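Local coordinates for pyrrolidone-carboxylate peptidase (Deinococcus radiodurans R1, PDB 5Z48), which probably removes N-terminal pyroglutamate (5-oxoproline) from peptides as a thiol exopeptidase, generally when the next residue is not proline, at residues C146-V149 with L150-L154; Q194-I197 with T198-V201. All coordinates share one frame; numbering follows the deposited sequence.

Overall arrangement
Each contact lies within a single helix, between neighbouring turns, and neither closes a long loop. Going along the chain from the N terminus, contact 1 comes first, in the opening turns of helix 145-159. The chain then passes through strand 167-172 and helix 176-180 before contact 2 starts helix 194-211. The two follow in series, neither nesting nor crossing. They sit on opposite sides of the chain's centre, with their own centres about 22 Å apart and their nearest atoms about 12 Å apart. Contact 1 ties the ligand pocket to helix 49-63 and strand 167-172, whereas contact 2 packs the start of helix 194-211 on helix 21-29 and reaches a second subunit through Glu-196.

Contact 1. Residues C146-V149 with L150-L154; sequences CNFV and LYHAL. With PCA (pyroglutamic acid), chain I.
The opening turns of helix 145-159, where the probable nucleophile of this C15 peptidase sits, link Cys-146 to Leu-150 and carry the ligand pocket straight into the buried core. Cys-146 works in two directions. Its N donates to the carboxylate atom O of the bound pyroglutamic acid over 3.0 Å, with an N-H...O angle of 162°, as a backbone N-H in an oxyanion hole might do. Its own O accepts from Leu-150 N at 3.1 Å. With SG anti to the carbonyl carbon (chi1 -68°), the thiol lies beside the backbone N, on the ligand's side; the very short approach of SG to the ligand is doubtful and supports no conclusion. The next turn repeats the helical pattern: Tyr-151 N to Asn-147 O at 3.0 Å, His-152 N to Phe-148 O at 2.8 Å and Ala-153 N to Val-149 O at 2.8 Å.

Among the side chains, Phe-148 and His-152 run alongside each other, one turn apart. Four residues apart, they share a flank of the helix, and with CG anti to the backbone N in both, their rings leave it in similar directions. The planes differ by 28°, but the rings are slid so far apart that they barely overlap; CZ of Phe-148 comes to 4.2 Å from ND1 of His-152. The imidazole is tethered at its other nitrogen, since NE2 is hydrogen-bonded to Thr-57 OG1, which probably limits its turning.

Around the helix, Val-149 and Ala-153 pack between helix 49-63 and strand 167-172, which also brings His-171 beside Cys-146. Asn-147 ND2 holds Val-87 O of strand 80-90, while Tyr-151 hydrogen-bonds through OH to Pro-112 O and meets Tyr-115 of strand 114-116 edge-to-face.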
ATOM      1  N   CYS B 146      18.960  -7.714 -10.026  1.00 10.14           N
ATOM      2  CA  CYS B 146      19.677  -7.253  -8.832  1.00 10.62           C
ATOM      3  C   CYS B 146      19.991  -8.413  -7.896  1.00 10.16           C
ATOM      4  O   CYS B 146      21.116  -8.565  -7.427  1.00 11.91           O
ATOM      5  CB  CYS B 146      18.849  -6.202  -8.081  1.00 10.25           C
ATOM      6  SG  CYS B 146      18.695  -4.632  -9.040  1.00 16.62           S
ATOM      7  N   ASN B 147      18.997  -9.249  -7.606  1.00 10.49           N
ATOM      8  CA  ASN B 147      19.298 -10.435  -6.818  1.00 10.76           C
ATOM      9  C   ASN B 147      20.362 -11.296  -7.477  1.00 12.10           C
ATOM     10  O   ASN B 147      21.264 -11.820  -6.800  1.00 11.04           O
ATOM     11  CB  ASN B 147      18.028 -11.252  -6.653  1.00 11.00           C
ATOM     12  CG  ASN B 147      18.295 -12.567  -5.931  1.00 11.06           C
ATOM     13  OD1 ASN B 147      18.425 -12.570  -4.689  1.00 11.32           O
ATOM     14  ND2 ASN B 147      18.395 -13.655  -6.676  1.00 12.25           N
ATOM     15  N   PHE B 148      20.262 -11.481  -8.800  1.00 12.33           N
ATOM     16  CA  PHE B 148      21.234 -12.304  -9.520  1.00 11.51           C
ATOM     17  C   PHE B 148      22.655 -11.813  -9.266  1.00 10.91           C
ATOM     18  O   PHE B 148      23.537 -12.635  -8.984  1.00 11.31           O
ATOM     19  CB  PHE B 148      20.910 -12.326 -11.014  1.00 11.92           C
ATOM     20  CG  PHE B 148      21.978 -12.968 -11.848  1.00 15.48           C
ATOM     21  CD1 PHE B 148      23.050 -12.204 -12.344  1.00 19.16           C
ATOM     22  CD2 PHE B 148      21.942 -14.331 -12.069  1.00 17.38           C
ATOM     23  CE1 PHE B 148      24.064 -12.808 -13.084  1.00 19.31           C
ATOM     24  CE2 PHE B 148      22.959 -14.944 -12.828  1.00 21.13           C
ATOM     25  CZ  PHE B 148      24.015 -14.171 -13.309  1.00 21.27           C
ATOM     26  N   VAL B 149      22.906 -10.488  -9.358  1.00 11.05           N
ATOM     27  CA  VAL B 149      24.300 -10.040  -9.236  1.00 10.81           C
ATOM     28  C   VAL B 149      24.767 -10.111  -7.788  1.00 10.74           C
ATOM     29  O   VAL B 149      25.969 -10.328  -7.530  1.00 10.71           O
ATOM     30  CB  VAL B 149      24.543  -8.645  -9.853  1.00  9.34           C
ATOM     31  CG1 VAL B 149      24.349  -8.639 -11.383  1.00  9.68           C
ATOM     32  CG2 VAL B 149      23.713  -7.522  -9.188  1.00  9.67           C
ATOM     33  N   LEU B 150      23.841 -10.005  -6.829  1.00 10.92           N
ATOM     34  CA  LEU B 150      24.196 -10.138  -5.423  1.00  8.30           C
ATOM     35  C   LEU B 150      24.670 -11.552  -5.147  1.00 11.33           C
ATOM     36  O   LEU B 150      25.766 -11.759  -4.617  1.00 11.40           O
ATOM     37  CB  LEU B 150      22.989  -9.784  -4.542  1.00  9.27           C
ATOM     38  CG  LEU B 150      23.203  -9.960  -3.044  1.00  8.31           C
ATOM     39  CD1 LEU B 150      24.409  -9.133  -2.535  1.00 11.20           C
ATOM     40  CD2 LEU B 150      21.942  -9.640  -2.258  1.00  9.61           C
ATOM     41  N   TYR B 151      23.869 -12.548  -5.568  1.00  9.22           N
ATOM     42  CA  TYR B 151      24.282 -13.941  -5.437  1.00  9.14           C
ATOM     43  C   TYR B 151      25.577 -14.186  -6.202  1.00 11.73           C
ATOM     44  O   TYR B 151      26.503 -14.839  -5.691  1.00 11.16           O
ATOM     45  CB  TYR B 151      23.155 -14.864  -5.932  1.00  8.88           C
ATOM     46  CG  TYR B 151      23.470 -16.329  -5.782  1.00 10.51           C
ATOM     47  CD1 TYR B 151      24.254 -17.008  -6.716  1.00 11.94           C
ATOM     48  CD2 TYR B 151      22.979 -17.057  -4.695  1.00 10.23           C
ATOM     49  CE1 TYR B 151      24.580 -18.353  -6.556  1.00 11.26           C
ATOM     50  CE2 TYR B 151      23.260 -18.414  -4.528  1.00 13.04           C
ATOM     51  CZ  TYR B 151      24.074 -19.062  -5.456  1.00 12.06           C
ATOM     52  OH  TYR B 151      24.391 -20.396  -5.303  1.00 14.39           O
ATOM     53  N   HIS B 152      25.642 -13.712  -7.449  1.00 10.74           N
ATOM     54  CA  HIS B 152      26.828 -13.939  -8.281  1.00 11.90           C
ATOM     55  C   HIS B 152      28.097 -13.416  -7.606  1.00 11.73           C
ATOM     56  O   HIS B 152      29.133 -14.110  -7.581  1.00 12.61           O
ATOM     57  CB  HIS B 152      26.613 -13.259  -9.627  1.00 13.75           C
ATOM     58  CG  HIS B 152      27.761 -13.393 -10.557  1.00 14.19           C
ATOM     59  ND1 HIS B 152      27.831 -14.388 -11.512  1.00 15.87           N
ATOM     60  CD2 HIS B 152      28.890 -12.657 -10.689  1.00 15.41           C
ATOM     61  CE1 HIS B 152      28.957 -14.254 -12.197  1.00 18.60           C
ATOM     62  NE2 HIS B 152      29.627 -13.227 -11.699  1.00 15.97           N
ATOM     63  N   ALA B 153      28.053 -12.195  -7.074  1.00 12.00           N
ATOM     64  CA  ALA B 153      29.260 -11.624  -6.477  1.00 10.96           C
ATOM     65  C   ALA B 153      29.657 -12.380  -5.212  1.00 12.30           C
ATOM     66  O   ALA B 153      30.855 -12.652  -5.000  1.00 12.36           O
ATOM     67  CB  ALA B 153      29.029 -10.141  -6.174  1.00 11.47           C
ATOM     68  N   LEU B 154      28.691 -12.713  -4.348  1.00 11.24           N
ATOM     69  CA  LEU B 154      29.039 -13.406  -3.108  1.00 11.46           C
ATOM     70  C   LEU B 154      29.632 -14.777  -3.407  1.00 12.15           C
ATOM     71  O   LEU B 154      30.607 -15.193  -2.772  1.00 13.20           O
ATOM     72  CB  LEU B 154      27.799 -13.493  -2.205  1.00 10.84           C
ATOM     73  CG  LEU B 154      27.373 -12.160  -1.606  1.00  9.34           C
ATOM     74  CD1 LEU B 154      25.932 -12.261  -1.045  1.00 10.06           C
ATOM     75  CD2 LEU B 154      28.334 -11.734  -0.473  1.00 11.30           C
TER
HETATM   76  N   PCA I 302      16.363  -2.975 -10.519  1.00 12.52           N
HETATM   77  CA  PCA I 302      16.013  -4.296 -11.028  1.00 16.03           C
HETATM   78  CB  PCA I 302      17.015  -4.647 -12.141  1.00 15.03           C
HETATM   79  CG  PCA I 302      17.885  -3.414 -12.394  1.00 13.13           C
HETATM   80  CD  PCA I 302      17.453  -2.465 -11.306  1.00 10.05           C
HETATM   81  OE  PCA I 302      17.995  -1.365 -11.149  1.00 12.15           O
HETATM   82  C   PCA I 302      15.956  -5.311  -9.868  1.00 17.95           C
HETATM   83  O   PCA I 302      16.248  -6.503 -10.004  1.00 14.84           O
HETATM   84  OXT PCA I 302      15.639  -4.929  -8.707  1.00 21.19           O

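Contact 2. Residues Q194-I197 with T198-V201; sequences QSEI and TRAV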
ATOM      1  N   GLN B 194      17.213  12.839  -6.786  1.00 12.09           N
ATOM      2  CA  GLN B 194      18.449  12.101  -7.024  1.00 10.57           C
ATOM      3  C   GLN B 194      19.539  12.473  -6.013  1.00 11.52           C
ATOM      4  O   GLN B 194      20.331  11.615  -5.608  1.00 11.97           O
ATOM      5  CB  GLN B 194      18.944  12.324  -8.463  1.00 11.45           C
ATOM      6  CG  GLN B 194      20.229  11.548  -8.746  1.00 13.86           C
ATOM      7  CD  GLN B 194      19.981  10.045  -8.711  1.00 12.68           C
ATOM      8  OE1 GLN B 194      19.034   9.563  -9.323  1.00 12.78           O
ATOM      9  NE2 GLN B 194      20.840   9.304  -7.991  1.00 11.07           N
ATOM     10  N   SER B 195      19.606  13.750  -5.598  1.00 13.03           N
ATOM     11  CA  SER B 195      20.678  14.132  -4.673  1.00 12.76           C
ATOM     12  C   SER B 195      20.558  13.421  -3.329  1.00 13.76           C
ATOM     13  O   SER B 195      21.576  13.124  -2.704  1.00 13.67           O
ATOM     14  CB  SER B 195      20.699  15.638  -4.452  1.00 16.18           C
ATOM     15  OG  SER B 195      19.449  16.171  -4.015  1.00 16.56           O
ATOM     16  N   GLU B 196      19.340  13.131  -2.882  1.00 12.55           N
ATOM     17  CA  GLU B 196      19.161  12.341  -1.657  1.00  9.72           C
ATOM     18  C   GLU B 196      19.614  10.898  -1.848  1.00 10.66           C
ATOM     19  O   GLU B 196      20.256  10.321  -0.967  1.00 11.19           O
ATOM     20  CB  GLU B 196      17.690  12.431  -1.245  1.00 12.52           C
ATOM     21  CG  GLU B 196      17.294  11.502  -0.049  1.00 12.13           C
ATOM     22  CD  GLU B 196      17.703  12.031   1.313  1.00 14.58           C
ATOM     23  OE1 GLU B 196      18.479  13.031   1.390  1.00 14.21           O
ATOM     24  OE2 GLU B 196      17.183  11.521   2.354  1.00 13.41           O
ATOM     25  N   ILE B 197      19.268  10.294  -2.992  1.00 10.45           N
ATOM     26  CA  ILE B 197      19.687   8.920  -3.299  1.00  9.23           C
ATOM     27  C   ILE B 197      21.202   8.829  -3.358  1.00 10.60           C
ATOM     28  O   ILE B 197      21.814   7.943  -2.739  1.00 11.76           O
ATOM     29  CB  ILE B 197      19.036   8.453  -4.612  1.00 10.80           C
ATOM     30  CG1 ILE B 197      17.517   8.362  -4.437  1.00 12.37           C
ATOM     31  CG2 ILE B 197      19.602   7.097  -5.049  1.00 12.03           C
ATOM     32  CD1 ILE B 197      16.741   8.158  -5.773  1.00 13.01           C
ATOM     33  N   THR B 198      21.833   9.716  -4.133  1.00 10.01           N
ATOM     34  CA  THR B 198      23.296   9.688  -4.222  1.00 11.48           C
ATOM     35  C   THR B 198      23.938   9.847  -2.846  1.00 10.62           C
ATOM     36  O   THR B 198      24.930   9.163  -2.539  1.00 10.75           O
ATOM     37  CB  THR B 198      23.775  10.789  -5.186  1.00 11.52           C
ATOM     38  OG1 THR B 198      23.272  10.496  -6.491  1.00 12.71           O
ATOM     39  CG2 THR B 198      25.308  10.884  -5.268  1.00 11.85           C
ATOM     40  N   ARG B 199      23.442  10.775  -2.041  1.00 11.38           N
ATOM     41  CA  ARG B 199      23.974  10.955  -0.695  1.00 10.86           C
ATOM     42  C   ARG B 199      23.823   9.680   0.129  1.00 10.90           C
ATOM     43  O   ARG B 199      24.732   9.322   0.891  1.00 12.43           O
ATOM     44  CB  ARG B 199      23.275  12.123  -0.007  1.00 11.45           C
ATOM     45  CG  ARG B 199      23.976  12.511   1.301  1.00 13.30           C
ATOM     46  CD  ARG B 199      23.415  13.806   1.851  1.00 17.17           C
ATOM     47  NE  ARG B 199      21.980  13.724   2.178  1.00 18.12           N
ATOM     48  CZ  ARG B 199      21.503  13.505   3.413  1.00 19.73           C
ATOM     49  NH1 ARG B 199      22.324  13.358   4.460  1.00 16.24           N
ATOM     50  NH2 ARG B 199      20.188  13.478   3.636  1.00 19.66           N
ATOM     51  N   ALA B 200      22.693   8.964  -0.013  1.00 10.57           N
ATOM     52  CA  ALA B 200      22.518   7.710   0.726  1.00  8.59           C
ATOM     53  C   ALA B 200      23.557   6.682   0.315  1.00 11.03           C
ATOM     54  O   ALA B 200      24.094   5.949   1.155  1.00 12.48           O
ATOM     55  CB  ALA B 200      21.090   7.159   0.508  1.00 10.55           C
ATOM     56  N   VAL B 201      23.835   6.589  -0.983  1.00 11.35           N
ATOM     57  CA  VAL B 201      24.850   5.638  -1.451  1.00 10.08           C
ATOM     58  C   VAL B 201      26.223   6.035  -0.915  1.00 10.39           C
ATOM     59  O   VAL B 201      27.003   5.174  -0.471  1.00  9.94           O
ATOM     60  CB  VAL B 201      24.818   5.559  -2.992  1.00  9.25           C
ATOM     61  CG1 VAL B 201      25.909   4.637  -3.534  1.00  9.81           C
ATOM     62  CG2 VAL B 201      23.442   5.047  -3.427  1.00  9.50           C
TER
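Thr-198 is held by Gln-194 twice, once through the backbone and once through the side chain. Its N donates to Gln-194 O at 2.8 Å, and OG1 receives a nearly straight bond (175°) from Gln-194 NE2 at 3.1 Å, with OG1 lying in the plane of the glutamine amide. The bend at chi2 (66°) turns the amide forward along the flank of the helix, toward the next turn and the threonine hydroxyl. Glu-28 OE2 is a second partner of that hydroxyl; Asn-175 ND2 donates to OE1 and Pro-21 O accepts from NE2, which helps to set the amide's rotation. A leucine in place of Gln-194 would probably leave Thr-198 OG1 and Asn-175 without this amide partner. Arg-199 comes next: its NH2 makes a salt bridge with Glu-196 OE1 at 2.9 Å, on the syn side of OE1 but tilted out of the carboxylate plane, the two planar groups being 51° apart. The other oxygen, OE2, bonds Tyr-191 OH of the second subunit, and Arg-199 NH1 holds Ala-131 O. Ala-200 N then reaches Glu-196 O, and Val-201 N reaches Ile-197 O. Side-chain pairs at i,i+4 and i,i+3 thus accompany the backbone bonds in the first turns of an alpha-helix, here helix 194-211 against helix 21-29.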